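Manganese-containing pseudocatalase (Thermus thermophilus, PDB 2V8T) probably acts as a catalase, breaking down hydrogen peroxide at a pair of manganese ions bound in each subunit. Local coordinates at residues G119-L124 against G275-E280; Y192-E197 against L246-A251; N232-S237 against G264-G269. One frame throughout, in Å; residues are numbered along the deposited sequence. Where two conformers were deposited one is given.

Contact 1 of 3, residues G119-L124 against G275-E280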
ATOM      1  N   GLY A 119     -15.222   8.905  -8.531  1.00  7.16           N
ATOM      2  CA  GLY A 119     -16.002   8.581  -9.696  1.00  7.39           C
ATOM      3  C   GLY A 119     -17.132   9.574  -9.867  1.00  7.81           C
ATOM      4  O   GLY A 119     -17.590  10.200  -8.911  1.00  8.59           O
ATOM      5  N   GLY A 120     -17.646   9.684 -11.084  1.00  7.84           N
ATOM      6  CA  GLY A 120     -18.866  10.397 -11.344  1.00  8.10           C
ATOM      7  C   GLY A 120     -20.062   9.442 -11.260  1.00  7.50           C
ATOM      8  O   GLY A 120     -20.743   9.196 -12.254  1.00  8.35           O
ATOM      9  N   ALA A 121     -20.251   8.867 -10.053  1.00  7.19           N
ATOM     10  CA  ALA A 121     -21.200   7.757  -9.882  1.00  6.91           C
ATOM     11  C   ALA A 121     -20.882   6.646 -10.906  1.00  6.39           C
ATOM     12  O   ALA A 121     -21.743   6.236 -11.687  1.00  7.04           O
ATOM     13  CB  ALA A 121     -22.637   8.187  -9.916  1.00  7.70           C
ATOM     14  N   ASN A 122     -19.641   6.157 -10.885  1.00  6.55           N
ATOM     15  CA  ASN A 122     -19.215   5.120 -11.824  1.00  6.41           C
ATOM     16  C   ASN A 122     -18.209   4.187 -11.135  1.00  6.38           C
ATOM     17  O   ASN A 122     -17.685   4.454 -10.057  1.00  6.62           O
ATOM     18  CB  ASN A 122     -18.682   5.713 -13.130  1.00  6.81           C
ATOM     19  CG  ASN A 122     -17.549   6.699 -13.011  1.00  7.09           C
ATOM     20  OD1 ASN A 122     -16.427   6.328 -12.416  1.00  8.82           O
ATOM     21  ND2 ASN A 122     -17.689   7.871 -13.453  1.00  6.60           N
ATOM     22  N   SER A 123     -17.956   3.072 -11.845  1.00  6.58           N
ATOM     23  CA  SER A 123     -17.048   2.053 -11.360  1.00  6.39           C
ATOM     24  C   SER A 123     -15.642   2.591 -11.176  1.00  6.48           C
ATOM     25  O   SER A 123     -15.204   3.542 -11.838  1.00  6.89           O
ATOM     26  CB  SER A 123     -17.003   0.859 -12.336  1.00  6.82           C
ATOM     27  OG  SER A 123     -16.241   1.089 -13.497  1.00  7.41           O
ATOM     28  N   LEU A 124     -14.925   1.948 -10.234  1.00  6.42           N
ATOM     29  CA  LEU A 124     -13.551   2.265  -9.910  1.00  6.40           C
ATOM     30  C   LEU A 124     -12.741   0.975  -9.863  1.00  6.18           C
ATOM     31  O   LEU A 124     -13.289  -0.125  -9.830  1.00  6.89           O
ATOM     32  CB  LEU A 124     -13.459   3.034  -8.569  1.00  6.90           C
ATOM     33  CG  LEU A 124     -14.204   4.385  -8.567  1.00  7.13           C
ATOM     34  CD1 LEU A 124     -14.285   4.900  -7.133  1.00  8.22           C
ATOM     35  CD2 LEU A 124     -13.544   5.411  -9.473  1.00  8.36           C
ATOM     36  N   GLY A 275     -26.239   7.538 -18.819  1.00  9.81           N
ATOM     37  CA  GLY A 275     -26.975   8.759 -19.006  1.00  9.84           C
ATOM     38  C   GLY A 275     -26.403   9.923 -18.249  1.00  8.82           C
ATOM     39  O   GLY A 275     -25.286   9.885 -17.714  1.00  9.38           O
ATOM     40  N   HIS A 276     -27.164  11.009 -18.171  1.00  8.27           N
ATOM     41  CA  HIS A 276     -26.705  12.229 -17.514  1.00  8.06           C
ATOM     42  C   HIS A 276     -26.937  12.144 -16.013  1.00  8.12           C
ATOM     43  O   HIS A 276     -28.018  11.786 -15.570  1.00  9.59           O
ATOM     44  CB  HIS A 276     -27.475  13.402 -18.109  1.00  8.54           C
ATOM     45  CG  HIS A 276     -27.082  14.747 -17.615  1.00  8.11           C
ATOM     46  ND1 HIS A 276     -28.018  15.772 -17.592  1.00  9.13           N
ATOM     47  CD2 HIS A 276     -25.895  15.238 -17.150  1.00  8.27           C
ATOM     48  CE1 HIS A 276     -27.379  16.830 -17.128  1.00  8.95           C
ATOM     49  NE2 HIS A 276     -26.105  16.547 -16.837  1.00  8.79           N
ATOM     50  N   ASP A 277     -25.938  12.545 -15.233  1.00  7.86           N
ATOM     51  CA  ASP A 277     -26.072  12.780 -13.798  1.00  8.00           C
ATOM     52  C   ASP A 277     -25.493  14.162 -13.528  1.00  7.61           C
ATOM     53  O   ASP A 277     -24.271  14.351 -13.441  1.00  8.62           O
ATOM     54  CB  ASP A 277     -25.380  11.671 -12.984  1.00  8.40           C
ATOM     55  CG  ASP A 277     -25.587  11.777 -11.484  1.00  8.93           C
ATOM     56  OD1 ASP A 277     -25.776  12.931 -11.002  1.00 10.87           O
ATOM     57  OD2 ASP A 277     -25.491  10.719 -10.804  1.00  9.62           O
ATOM     58  N   ALA A 278     -26.366  15.171 -13.520  1.00  7.94           N
ATOM     59  CA  ALA A 278     -25.919  16.554 -13.415  1.00  8.33           C
ATOM     60  C   ALA A 278     -25.146  16.825 -12.127  1.00  7.81           C
ATOM     61  O   ALA A 278     -24.166  17.570 -12.130  1.00  8.43           O
ATOM     62  CB  ALA A 278     -27.117  17.506 -13.511  1.00  9.41           C
ATOM     63  N   ALA A 279     -25.597  16.255 -10.997  1.00  8.12           N
ATOM     64  CA  ALA A 279     -24.892  16.452  -9.741  1.00  8.59           C
ATOM     65  C   ALA A 279     -23.465  15.913  -9.781  1.00  8.23           C
ATOM     66  O   ALA A 279     -22.578  16.369  -9.053  1.00  9.53           O
ATOM     67  CB  ALA A 279     -25.650  15.826  -8.595  1.00  9.50           C
ATOM     68  N   GLU A 280     -23.229  14.898 -10.611  1.00  7.59           N
ATOM     69  CA  GLU A 280     -21.895  14.376 -10.796  1.00  7.69           C
ATOM     70  C   GLU A 280     -21.134  15.093 -11.920  1.00  8.27           C
ATOM     71  O   GLU A 280     -19.982  14.770 -12.216  1.00  9.74           O
ATOM     72  CB  GLU A 280     -21.921  12.886 -11.054  0.50  7.78           C
ATOM     73  CG  GLU A 280     -22.176  12.123  -9.792  0.50  7.41           C
ATOM     74  CD  GLU A 280     -21.042  12.271  -8.760  0.50  7.98           C
ATOM     75  OE1 GLU A 280     -19.987  12.836  -9.098  0.50  8.94           O
ATOM     76  OE2 GLU A 280     -21.213  11.794  -7.600  0.50  8.09           O
TER

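Contact 2 of 3, residues Y192-E197 against L246-A251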
ATOM      1  N   TYR A 192      -8.772 -25.411 -17.136  1.00  7.39           N
ATOM      2  CA  TYR A 192      -7.498 -25.537 -16.438  1.00  7.31           C
ATOM      3  C   TYR A 192      -7.348 -26.899 -15.769  1.00  7.22           C
ATOM      4  O   TYR A 192      -6.248 -27.465 -15.728  1.00  7.75           O
ATOM      5  CB  TYR A 192      -7.314 -24.392 -15.432  1.00  7.22           C
ATOM      6  CG  TYR A 192      -7.178 -23.032 -16.098  1.00  7.38           C
ATOM      7  CD1 TYR A 192      -6.369 -22.838 -17.208  1.00  8.71           C
ATOM      8  CD2 TYR A 192      -7.874 -21.925 -15.617  1.00  7.80           C
ATOM      9  CE1 TYR A 192      -6.223 -21.581 -17.783  1.00  9.39           C
ATOM     10  CE2 TYR A 192      -7.741 -20.673 -16.198  1.00  8.18           C
ATOM     11  CZ  TYR A 192      -6.902 -20.496 -17.282  1.00  8.44           C
ATOM     12  OH  TYR A 192      -6.732 -19.293 -17.914  1.00 10.09           O
ATOM     13  N   GLY A 193      -8.466 -27.452 -15.285  1.00  7.35           N
ATOM     14  CA  GLY A 193      -8.411 -28.784 -14.723  1.00  7.54           C
ATOM     15  C   GLY A 193      -8.053 -29.845 -15.780  1.00  7.52           C
ATOM     16  O   GLY A 193      -7.240 -30.740 -15.517  1.00  8.28           O
ATOM     17  N   LYS A 194      -8.661 -29.733 -16.963  1.00  7.60           N
ATOM     18  CA  LYS A 194      -8.303 -30.632 -18.078  1.00  7.72           C
ATOM     19  C   LYS A 194      -6.859 -30.452 -18.493  1.00  7.62           C
ATOM     20  O   LYS A 194      -6.172 -31.435 -18.807  1.00  8.34           O
ATOM     21  CB  LYS A 194      -9.275 -30.391 -19.258  1.00  8.08           C
ATOM     22  CG  LYS A 194     -10.668 -30.944 -19.014  1.00  8.16           C
ATOM     23  CD  LYS A 194     -11.645 -30.533 -20.128  1.00  8.97           C
ATOM     24  CE  LYS A 194     -13.074 -30.969 -19.888  1.00  9.67           C
ATOM     25  NZ  LYS A 194     -13.214 -32.453 -20.053  1.00 10.45           N
ATOM     26  N   ALA A 195      -6.364 -29.214 -18.507  1.00  7.51           N
ATOM     27  CA  ALA A 195      -4.976 -28.993 -18.843  1.00  7.84           C
ATOM     28  C   ALA A 195      -4.052 -29.686 -17.811  1.00  7.67           C
ATOM     29  O   ALA A 195      -3.085 -30.350 -18.178  1.00  8.24           O
ATOM     30  CB  ALA A 195      -4.683 -27.493 -18.884  1.00  8.32           C
ATOM     31  N   LEU A 196      -4.380 -29.544 -16.520  1.00  7.66           N
ATOM     32  CA  LEU A 196      -3.584 -30.220 -15.479  1.00  8.22           C
ATOM     33  C   LEU A 196      -3.691 -31.728 -15.610  1.00  8.37           C
ATOM     34  O   LEU A 196      -2.671 -32.427 -15.413  1.00  9.35           O
ATOM     35  CB  LEU A 196      -4.045 -29.768 -14.094  1.00  8.06           C
ATOM     36  CG  LEU A 196      -3.582 -28.371 -13.702  1.00  8.65           C
ATOM     37  CD1 LEU A 196      -4.413 -27.817 -12.556  1.00  9.88           C
ATOM     38  CD2 LEU A 196      -2.096 -28.365 -13.397  1.00 10.01           C
ATOM     39  N   GLU A 197      -4.846 -32.277 -15.933  1.00  8.60           N
ATOM     40  CA  GLU A 197      -4.958 -33.720 -16.127  1.00  9.57           C
ATOM     41  C   GLU A 197      -4.019 -34.194 -17.235  1.00  8.83           C
ATOM     42  O   GLU A 197      -3.347 -35.213 -17.111  1.00 10.01           O
ATOM     43  CB  GLU A 197      -6.457 -34.048 -16.532  0.60 11.18           C
ATOM     44  CG  GLU A 197      -7.522 -33.828 -15.453  0.60 10.25           C
ATOM     45  CD  GLU A 197      -9.052 -33.933 -15.733  0.60 10.77           C
ATOM     46  OE1 GLU A 197      -9.478 -33.784 -16.964  0.60 11.91           O
ATOM     47  OE2 GLU A 197      -9.729 -34.045 -14.667  0.60 10.18           O
ATOM     48  N   LEU A 246      -7.793 -29.428 -28.398  1.00  9.35           N
ATOM     49  CA  LEU A 246      -6.903 -30.489 -27.954  1.00  9.89           C
ATOM     50  C   LEU A 246      -6.989 -30.723 -26.442  1.00  9.76           C
ATOM     51  O   LEU A 246      -6.691 -31.812 -25.953  1.00 12.49           O
ATOM     52  CB  LEU A 246      -5.464 -30.213 -28.371  1.00 10.62           C
ATOM     53  CG  LEU A 246      -5.256 -30.135 -29.890  1.00 12.56           C
ATOM     54  CD1 LEU A 246      -3.768 -29.850 -30.171  1.00 16.34           C
ATOM     55  CD2 LEU A 246      -5.798 -31.382 -30.616  1.00 16.63           C
ATOM     56  N   ILE A 247      -7.344 -29.648 -25.704  1.00  9.24           N
ATOM     57  CA  ILE A 247      -7.556 -29.708 -24.260  1.00  9.34           C
ATOM     58  C   ILE A 247      -9.035 -29.623 -23.946  1.00  8.71           C
ATOM     59  O   ILE A 247      -9.542 -30.327 -23.061  1.00  9.20           O
ATOM     60  CB  ILE A 247      -6.757 -28.597 -23.533  1.00  9.81           C
ATOM     61  CG1 ILE A 247      -5.261 -28.768 -23.734  1.00 12.21           C
ATOM     62  CG2 ILE A 247      -7.141 -28.546 -22.052  1.00 11.40           C
ATOM     63  CD1 ILE A 247      -4.448 -27.525 -23.335  1.00 14.19           C
ATOM     64  N   TRP A 248      -9.745 -28.679 -24.595  1.00  8.73           N
ATOM     65  CA  TRP A 248     -11.166 -28.475 -24.362  1.00  8.41           C
ATOM     66  C   TRP A 248     -11.983 -29.489 -25.173  1.00  8.81           C
ATOM     67  O   TRP A 248     -12.386 -29.225 -26.315  1.00  9.53           O
ATOM     68  CB  TRP A 248     -11.591 -27.035 -24.663  1.00  8.43           C
ATOM     69  CG  TRP A 248     -12.980 -26.740 -24.237  1.00  8.31           C
ATOM     70  CD1 TRP A 248     -14.055 -26.490 -25.048  1.00  8.54           C
ATOM     71  CD2 TRP A 248     -13.464 -26.725 -22.911  1.00  8.19           C
ATOM     72  NE1 TRP A 248     -15.175 -26.278 -24.294  1.00  8.12           N
ATOM     73  CE2 TRP A 248     -14.851 -26.424 -22.965  1.00  7.96           C
ATOM     74  CE3 TRP A 248     -12.879 -26.967 -21.640  1.00  8.57           C
ATOM     75  CZ2 TRP A 248     -15.646 -26.385 -21.838  1.00  8.31           C
ATOM     76  CZ3 TRP A 248     -13.696 -26.956 -20.521  1.00  9.03           C
ATOM     77  CH2 TRP A 248     -15.069 -26.655 -20.611  1.00  8.89           C
ATOM     78  N   LYS A 249     -12.112 -30.660 -24.584  1.00  9.18           N
ATOM     79  CA  LYS A 249     -12.769 -31.819 -25.163  1.00  9.81           C
ATOM     80  C   LYS A 249     -13.211 -32.699 -24.027  1.00  9.83           C
ATOM     81  O   LYS A 249     -12.797 -32.515 -22.870  1.00 10.72           O
ATOM     82  CB  LYS A 249     -11.836 -32.578 -26.126  1.00 10.99           C
ATOM     83  CG  LYS A 249     -10.663 -33.214 -25.455  1.00 12.06           C
ATOM     84  CD  LYS A 249      -9.780 -33.995 -26.387  1.00 16.02           C
ATOM     85  CE  LYS A 249      -8.706 -34.829 -25.653  1.00 20.32           C
ATOM     86  NZ  LYS A 249      -7.725 -34.100 -24.664  0.70 25.52           N
ATOM     87  N   GLY A 250     -14.020 -33.707 -24.323  1.00 10.77           N
ATOM     88  CA  GLY A 250     -14.505 -34.588 -23.296  1.00 10.72           C
ATOM     89  C   GLY A 250     -15.606 -33.989 -22.478  1.00 10.41           C
ATOM     90  O   GLY A 250     -16.305 -33.064 -22.851  1.00 11.66           O
ATOM     91  N   ALA A 251     -15.783 -34.548 -21.290  1.00 10.39           N
ATOM     92  CA  ALA A 251     -16.991 -34.314 -20.516  1.00 11.10           C
ATOM     93  C   ALA A 251     -16.950 -33.005 -19.777  1.00  9.95           C
ATOM     94  O   ALA A 251     -15.941 -32.602 -19.186  1.00 10.80           O
ATOM     95  CB  ALA A 251     -17.167 -35.447 -19.480  1.00 13.69           C
TER

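Contact 3 of 3, residues N232-S237 against G264-G269. With SO4 (sulfate ion), chain G.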
ATOM      1  N   ASN A 232     -19.268 -24.261 -23.769  1.00  8.33           N
ATOM      2  CA  ASN A 232     -18.656 -23.473 -24.825  1.00  8.14           C
ATOM      3  C   ASN A 232     -17.376 -22.807 -24.397  1.00  7.72           C
ATOM      4  O   ASN A 232     -17.345 -22.013 -23.439  1.00  9.18           O
ATOM      5  CB  ASN A 232     -19.637 -22.361 -25.241  1.00  8.91           C
ATOM      6  CG  ASN A 232     -20.901 -22.896 -25.858  1.00  9.58           C
ATOM      7  OD1 ASN A 232     -20.968 -24.070 -26.237  1.00 10.99           O
ATOM      8  ND2 ASN A 232     -21.909 -22.024 -25.947  1.00 10.76           N
ATOM      9  N   LEU A 233     -16.308 -23.052 -25.141  1.00  7.61           N
ATOM     10  CA  LEU A 233     -15.080 -22.256 -25.049  1.00  7.61           C
ATOM     11  C   LEU A 233     -15.012 -21.493 -26.350  1.00  7.48           C
ATOM     12  O   LEU A 233     -14.792 -22.084 -27.430  1.00  8.86           O
ATOM     13  CB  LEU A 233     -13.846 -23.123 -24.819  1.00  8.19           C
ATOM     14  CG  LEU A 233     -12.580 -22.355 -24.476  1.00  8.37           C
ATOM     15  CD1 LEU A 233     -12.678 -21.690 -23.086  1.00 10.30           C
ATOM     16  CD2 LEU A 233     -11.378 -23.280 -24.516  1.00 10.45           C
ATOM     17  N   TYR A 234     -15.290 -20.192 -26.322  1.00  7.60           N
ATOM     18  CA  TYR A 234     -15.269 -19.343 -27.507  1.00  7.55           C
ATOM     19  C   TYR A 234     -13.828 -19.002 -27.854  1.00  7.50           C
ATOM     20  O   TYR A 234     -13.045 -18.628 -26.963  1.00  8.22           O
ATOM     21  CB  TYR A 234     -16.036 -18.061 -27.263  1.00  7.97           C
ATOM     22  CG  TYR A 234     -17.476 -18.257 -26.862  1.00  8.05           C
ATOM     23  CD1 TYR A 234     -17.856 -18.314 -25.516  1.00  9.38           C
ATOM     24  CD2 TYR A 234     -18.472 -18.424 -27.798  1.00  8.55           C
ATOM     25  CE1 TYR A 234     -19.155 -18.545 -25.142  1.00 10.32           C
ATOM     26  CE2 TYR A 234     -19.771 -18.653 -27.456  1.00  9.53           C
ATOM     27  CZ  TYR A 234     -20.143 -18.755 -26.122  1.00 10.18           C
ATOM     28  OH  TYR A 234     -21.439 -19.002 -25.733  1.00 12.17           O
ATOM     29  N   ARG A 235     -13.518 -19.048 -29.138  1.00  7.75           N
ATOM     30  CA  ARG A 235     -12.220 -18.651 -29.668  1.00  7.72           C
ATOM     31  C   ARG A 235     -12.302 -17.165 -30.005  1.00  7.78           C
ATOM     32  O   ARG A 235     -12.857 -16.776 -31.057  1.00  8.79           O
ATOM     33  CB  ARG A 235     -11.852 -19.505 -30.887  1.00  8.27           C
ATOM     34  CG  ARG A 235     -10.452 -19.239 -31.385  1.00  8.61           C
ATOM     35  CD  ARG A 235     -10.086 -20.095 -32.621  1.00  9.68           C
ATOM     36  NE  ARG A 235     -10.816 -19.701 -33.822  1.00 10.56           N
ATOM     37  CZ  ARG A 235     -10.446 -18.681 -34.631  1.00 10.99           C
ATOM     38  NH1 ARG A 235      -9.284 -18.093 -34.487  1.00 11.17           N
ATOM     39  NH2 ARG A 235     -11.265 -18.294 -35.603  1.00 12.77           N
ATOM     40  N   PHE A 236     -11.783 -16.315 -29.116  1.00  7.45           N
ATOM     41  CA  PHE A 236     -11.883 -14.871 -29.229  1.00  7.56           C
ATOM     42  C   PHE A 236     -10.711 -14.330 -30.088  1.00  7.45           C
ATOM     43  O   PHE A 236      -9.877 -13.570 -29.629  1.00  7.51           O
ATOM     44  CB  PHE A 236     -11.864 -14.207 -27.850  1.00  7.90           C
ATOM     45  CG  PHE A 236     -13.149 -14.333 -27.071  1.00  7.83           C
ATOM     46  CD1 PHE A 236     -14.142 -13.364 -27.226  1.00  9.42           C
ATOM     47  CD2 PHE A 236     -13.370 -15.341 -26.126  1.00  7.84           C
ATOM     48  CE1 PHE A 236     -15.319 -13.403 -26.485  1.00 10.10           C
ATOM     49  CE2 PHE A 236     -14.543 -15.374 -25.408  1.00  8.14           C
ATOM     50  CZ  PHE A 236     -15.508 -14.421 -25.560  1.00  8.64           C
ATOM     51  N   SER A 237     -10.676 -14.723 -31.349  1.00  8.43           N
ATOM     52  CA  SER A 237      -9.586 -14.338 -32.247  1.00  8.69           C
ATOM     53  C   SER A 237     -10.014 -14.492 -33.696  1.00 10.11           C
ATOM     54  O   SER A 237     -10.677 -15.489 -34.009  1.00 11.60           O
ATOM     55  CB  SER A 237      -8.382 -15.259 -32.033  1.00  8.39           C
ATOM     56  OG  SER A 237      -7.332 -14.982 -32.941  1.00  9.00           O
ATOM     57  N   GLY A 264     -15.284 -17.845 -32.706  1.00 10.16           N
ATOM     58  CA  GLY A 264     -15.693 -16.497 -32.540  1.00 10.19           C
ATOM     59  C   GLY A 264     -16.397 -16.222 -31.225  1.00 10.02           C
ATOM     60  O   GLY A 264     -16.752 -17.115 -30.484  1.00 11.34           O
ATOM     61  N   PRO A 265     -16.608 -14.929 -30.975  1.00 10.83           N
ATOM     62  CA  PRO A 265     -17.308 -14.506 -29.768  1.00 10.83           C
ATOM     63  C   PRO A 265     -18.799 -14.764 -29.853  1.00 10.77           C
ATOM     64  O   PRO A 265     -19.341 -14.881 -30.945  1.00 11.68           O
ATOM     65  CB  PRO A 265     -17.041 -12.991 -29.779  1.00 12.88           C
ATOM     66  CG  PRO A 265     -16.996 -12.649 -31.274  1.00 13.31           C
ATOM     67  CD  PRO A 265     -16.304 -13.807 -31.881  1.00 12.38           C
ATOM     68  N   PRO A 266     -19.499 -14.777 -28.734  1.00 10.69           N
ATOM     69  CA  PRO A 266     -20.978 -14.766 -28.810  1.00 10.92           C
ATOM     70  C   PRO A 266     -21.456 -13.445 -29.319  1.00 10.31           C
ATOM     71  O   PRO A 266     -20.729 -12.455 -29.373  1.00 11.42           O
ATOM     72  CB  PRO A 266     -21.396 -15.066 -27.402  1.00 12.97           C
ATOM     73  CG  PRO A 266     -20.326 -14.532 -26.618  1.00 13.49           C
ATOM     74  CD  PRO A 266     -19.016 -14.675 -27.368  1.00 11.10           C
ATOM     75  N   THR A 267     -22.753 -13.399 -29.704  1.00 10.42           N
ATOM     76  CA  THR A 267     -23.350 -12.153 -30.168  1.00 11.51           C
ATOM     77  C   THR A 267     -23.532 -11.135 -29.077  1.00 10.53           C
ATOM     78  O   THR A 267     -23.445  -9.924 -29.290  1.00 12.04           O
ATOM     79  CB  THR A 267     -24.591 -12.341 -30.961  0.50 12.12           C
ATOM     80  OG1 THR A 267     -25.039 -11.112 -31.550  0.50 17.17           O
ATOM     81  CG2 THR A 267     -25.590 -12.803 -30.084  0.50 14.24           C
ATOM     82  N   GLY A 268     -23.776 -11.589 -27.850  1.00 10.61           N
ATOM     83  CA  GLY A 268     -23.841 -10.716 -26.686  1.00 10.60           C
ATOM     84  C   GLY A 268     -25.017  -9.798 -26.661  1.00  9.65           C
ATOM     85  O   GLY A 268     -26.102 -10.133 -27.145  1.00 12.36           O
ATOM     86  N   GLY A 269     -24.808  -8.609 -26.089  1.00  8.62           N
ATOM     87  CA  GLY A 269     -25.855  -7.639 -25.900  1.00  8.60           C
ATOM     88  C   GLY A 269     -25.305  -6.229 -25.977  1.00  7.76           C
ATOM     89  O   GLY A 269     -24.093  -6.030 -26.118  1.00  8.16           O
TER
HETATM   90  S   SO4 G1307     -25.261 -15.471 -28.017  0.95 14.22           S
HETATM   91  O1  SO4 G1307     -24.706 -14.323 -27.258  0.95 12.85           O
HETATM   92  O2  SO4 G1307     -26.636 -15.345 -28.351  0.95 17.51           O
HETATM   93  O3  SO4 G1307     -24.416 -15.600 -29.340  0.95 16.82           O
HETATM   94  O4  SO4 G1307     -25.085 -16.672 -27.394  0.95 13.08           O

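Contact 1 of 3, residues G119-L124 against G275-E280
Glu280 CG lies anti to its carbonyl carbon, and a bend at chi2 (-65°) folds the chain over the backbone of Gly120 and Ala121, while Asp277, its CG anti to the backbone N (chi1 -175°), brings OD2 up to the methyl group of Ala121. In the conformer described, one of two deposited for Glu280, the glutamate lies alongside the peptide rather than meeting it end on: its CD is 3.7 Å from Ala121 N, and OE1 stands close to Gly120 CA. Ala121 CB faces both acids, 4.0 Å from Glu280 CG and 3.9 Å from Asp277 OD2. These are van der Waals contacts, and the charge of Glu280 is met elsewhere, by a salt bridge from OE1 to Arg164 of a third subunit. Arg51 of a second subunit packs on Asp277 and donates hydrogen bonds to Gly120 O and Gly275 O, so that one guanidinium links both segments. Within 275-280, Glu280 N donates to Asp277 OD1 at 3.2 Å, approaching from above the carboxylate plane. The local pattern is thus an inverse gamma turn centred on Gly120 set against an Asx motif begun by Asp277, two loops buried where three subunits of the hexamer meet.

Contact 2 of 3, residues Y192-E197 against L246-A251
Lys194 reaches from its helix across the loop 246-251 and ends between two carbonyl oxygens, its NZ donating to Lys249 O at 2.8 Å and to Ala251 O at 2.9 Å. The chain runs extended as far as CE and then turns at chi4 (-71°), which swings the ammonium group into the bend of the loop. Both acceptors are met out of their carbonyl planes, by 18° at Lys249 and by 34° at Ala251. The buried, apolar part of the contact lies nearer the helix backbone. There Ile247 CG2 rests 3.7 Å from Ala195 N and 4.1 Å from Ala195 CB, and Lys194 CD approaches Trp248 CE3 obliquely at 4.1 Å. Trp248 is the centre of an inverse gamma turn, and its indole packs on Val187, Ala190 and Ala191 of the same helix 172-200, part of the ferritin-like helical bundle that also supplies the manganese ligand His188; its NE1 is held by Arg231 O. The side formed by Lys249, Gly250 and Ala251 is more open to solvent and rests on the two NZ bonds, with Ala251 exposed. Lys249 is partly exposed, and its own NZ turns back to Leu246 O at 2.8 Å, tying the loop to itself.

Contact 3 of 3, residues N232-S237 against G264-G269
Arg235 and Gly264 bring the two backbones to within 5.0 Å, CA to CA, where strand 232-235 ends and the chain leaving its parallel neighbour 260-263 begins an irregular path. Gly264 N donates a weak, bent bond to Arg235 O (3.1 Å, 126° at the hydrogen); at the backbone angles of Gly264 a CB would jam against the preceding carbonyl O. Beyond it the prolines lie against two aromatic rings. Pro266 CD stands over one face of Tyr234, 3.9 Å from the ring centroid and 15° off the normal, a CH-pi contact in which the two side chains cross at about a right angle. Gly264 O comes instead to the edge of that ring, 3.4 Å from Tyr234 CD2. Phe236, whose side chain is about 10 Å from a bound manganese ion, takes Pro265 CB against its CE1 at 3.7 Å; Ser237, a predicted calcium ligand, follows it. At the far end of Tyr234, OH accepts from Asn232 ND2 (3.1 Å), while Arg235 NH2 forms a salt bridge with Asp263 OD1. Thr267 N and Gly268 N each bind an oxygen of a sulfate ion, probably from the crystallisation liquor. With one weak bond between the segments, cohesion here rests mainly on proline-aromatic packing, and two consecutive peptide N-H groups can hold an anion in the crystal.

From the N terminus, the chain passes the first strands and helices, among them 57-85, before reaching 119-124, the opening side of contact 1, whose partner 275-280 comes after 150 intervening residues. Contacts 2 and 3 both lie inside this long loop. Their segments alternate: 192-197 on helix 172-200 comes first, then 232-237, which includes strand 232-235, then 246-251, which closes contact 2, and finally 264-269, which closes contact 3. The crossing pair also touch, Trp248 CD1 lying 3.4 Å from Leu233 CB, so the helical bundle, the small parallel sheet and the loop between its strands are bound together. Contact 1, its centre about 43 Å from that of contact 2, joins two loops on the side of the chain's centre opposite contact 2.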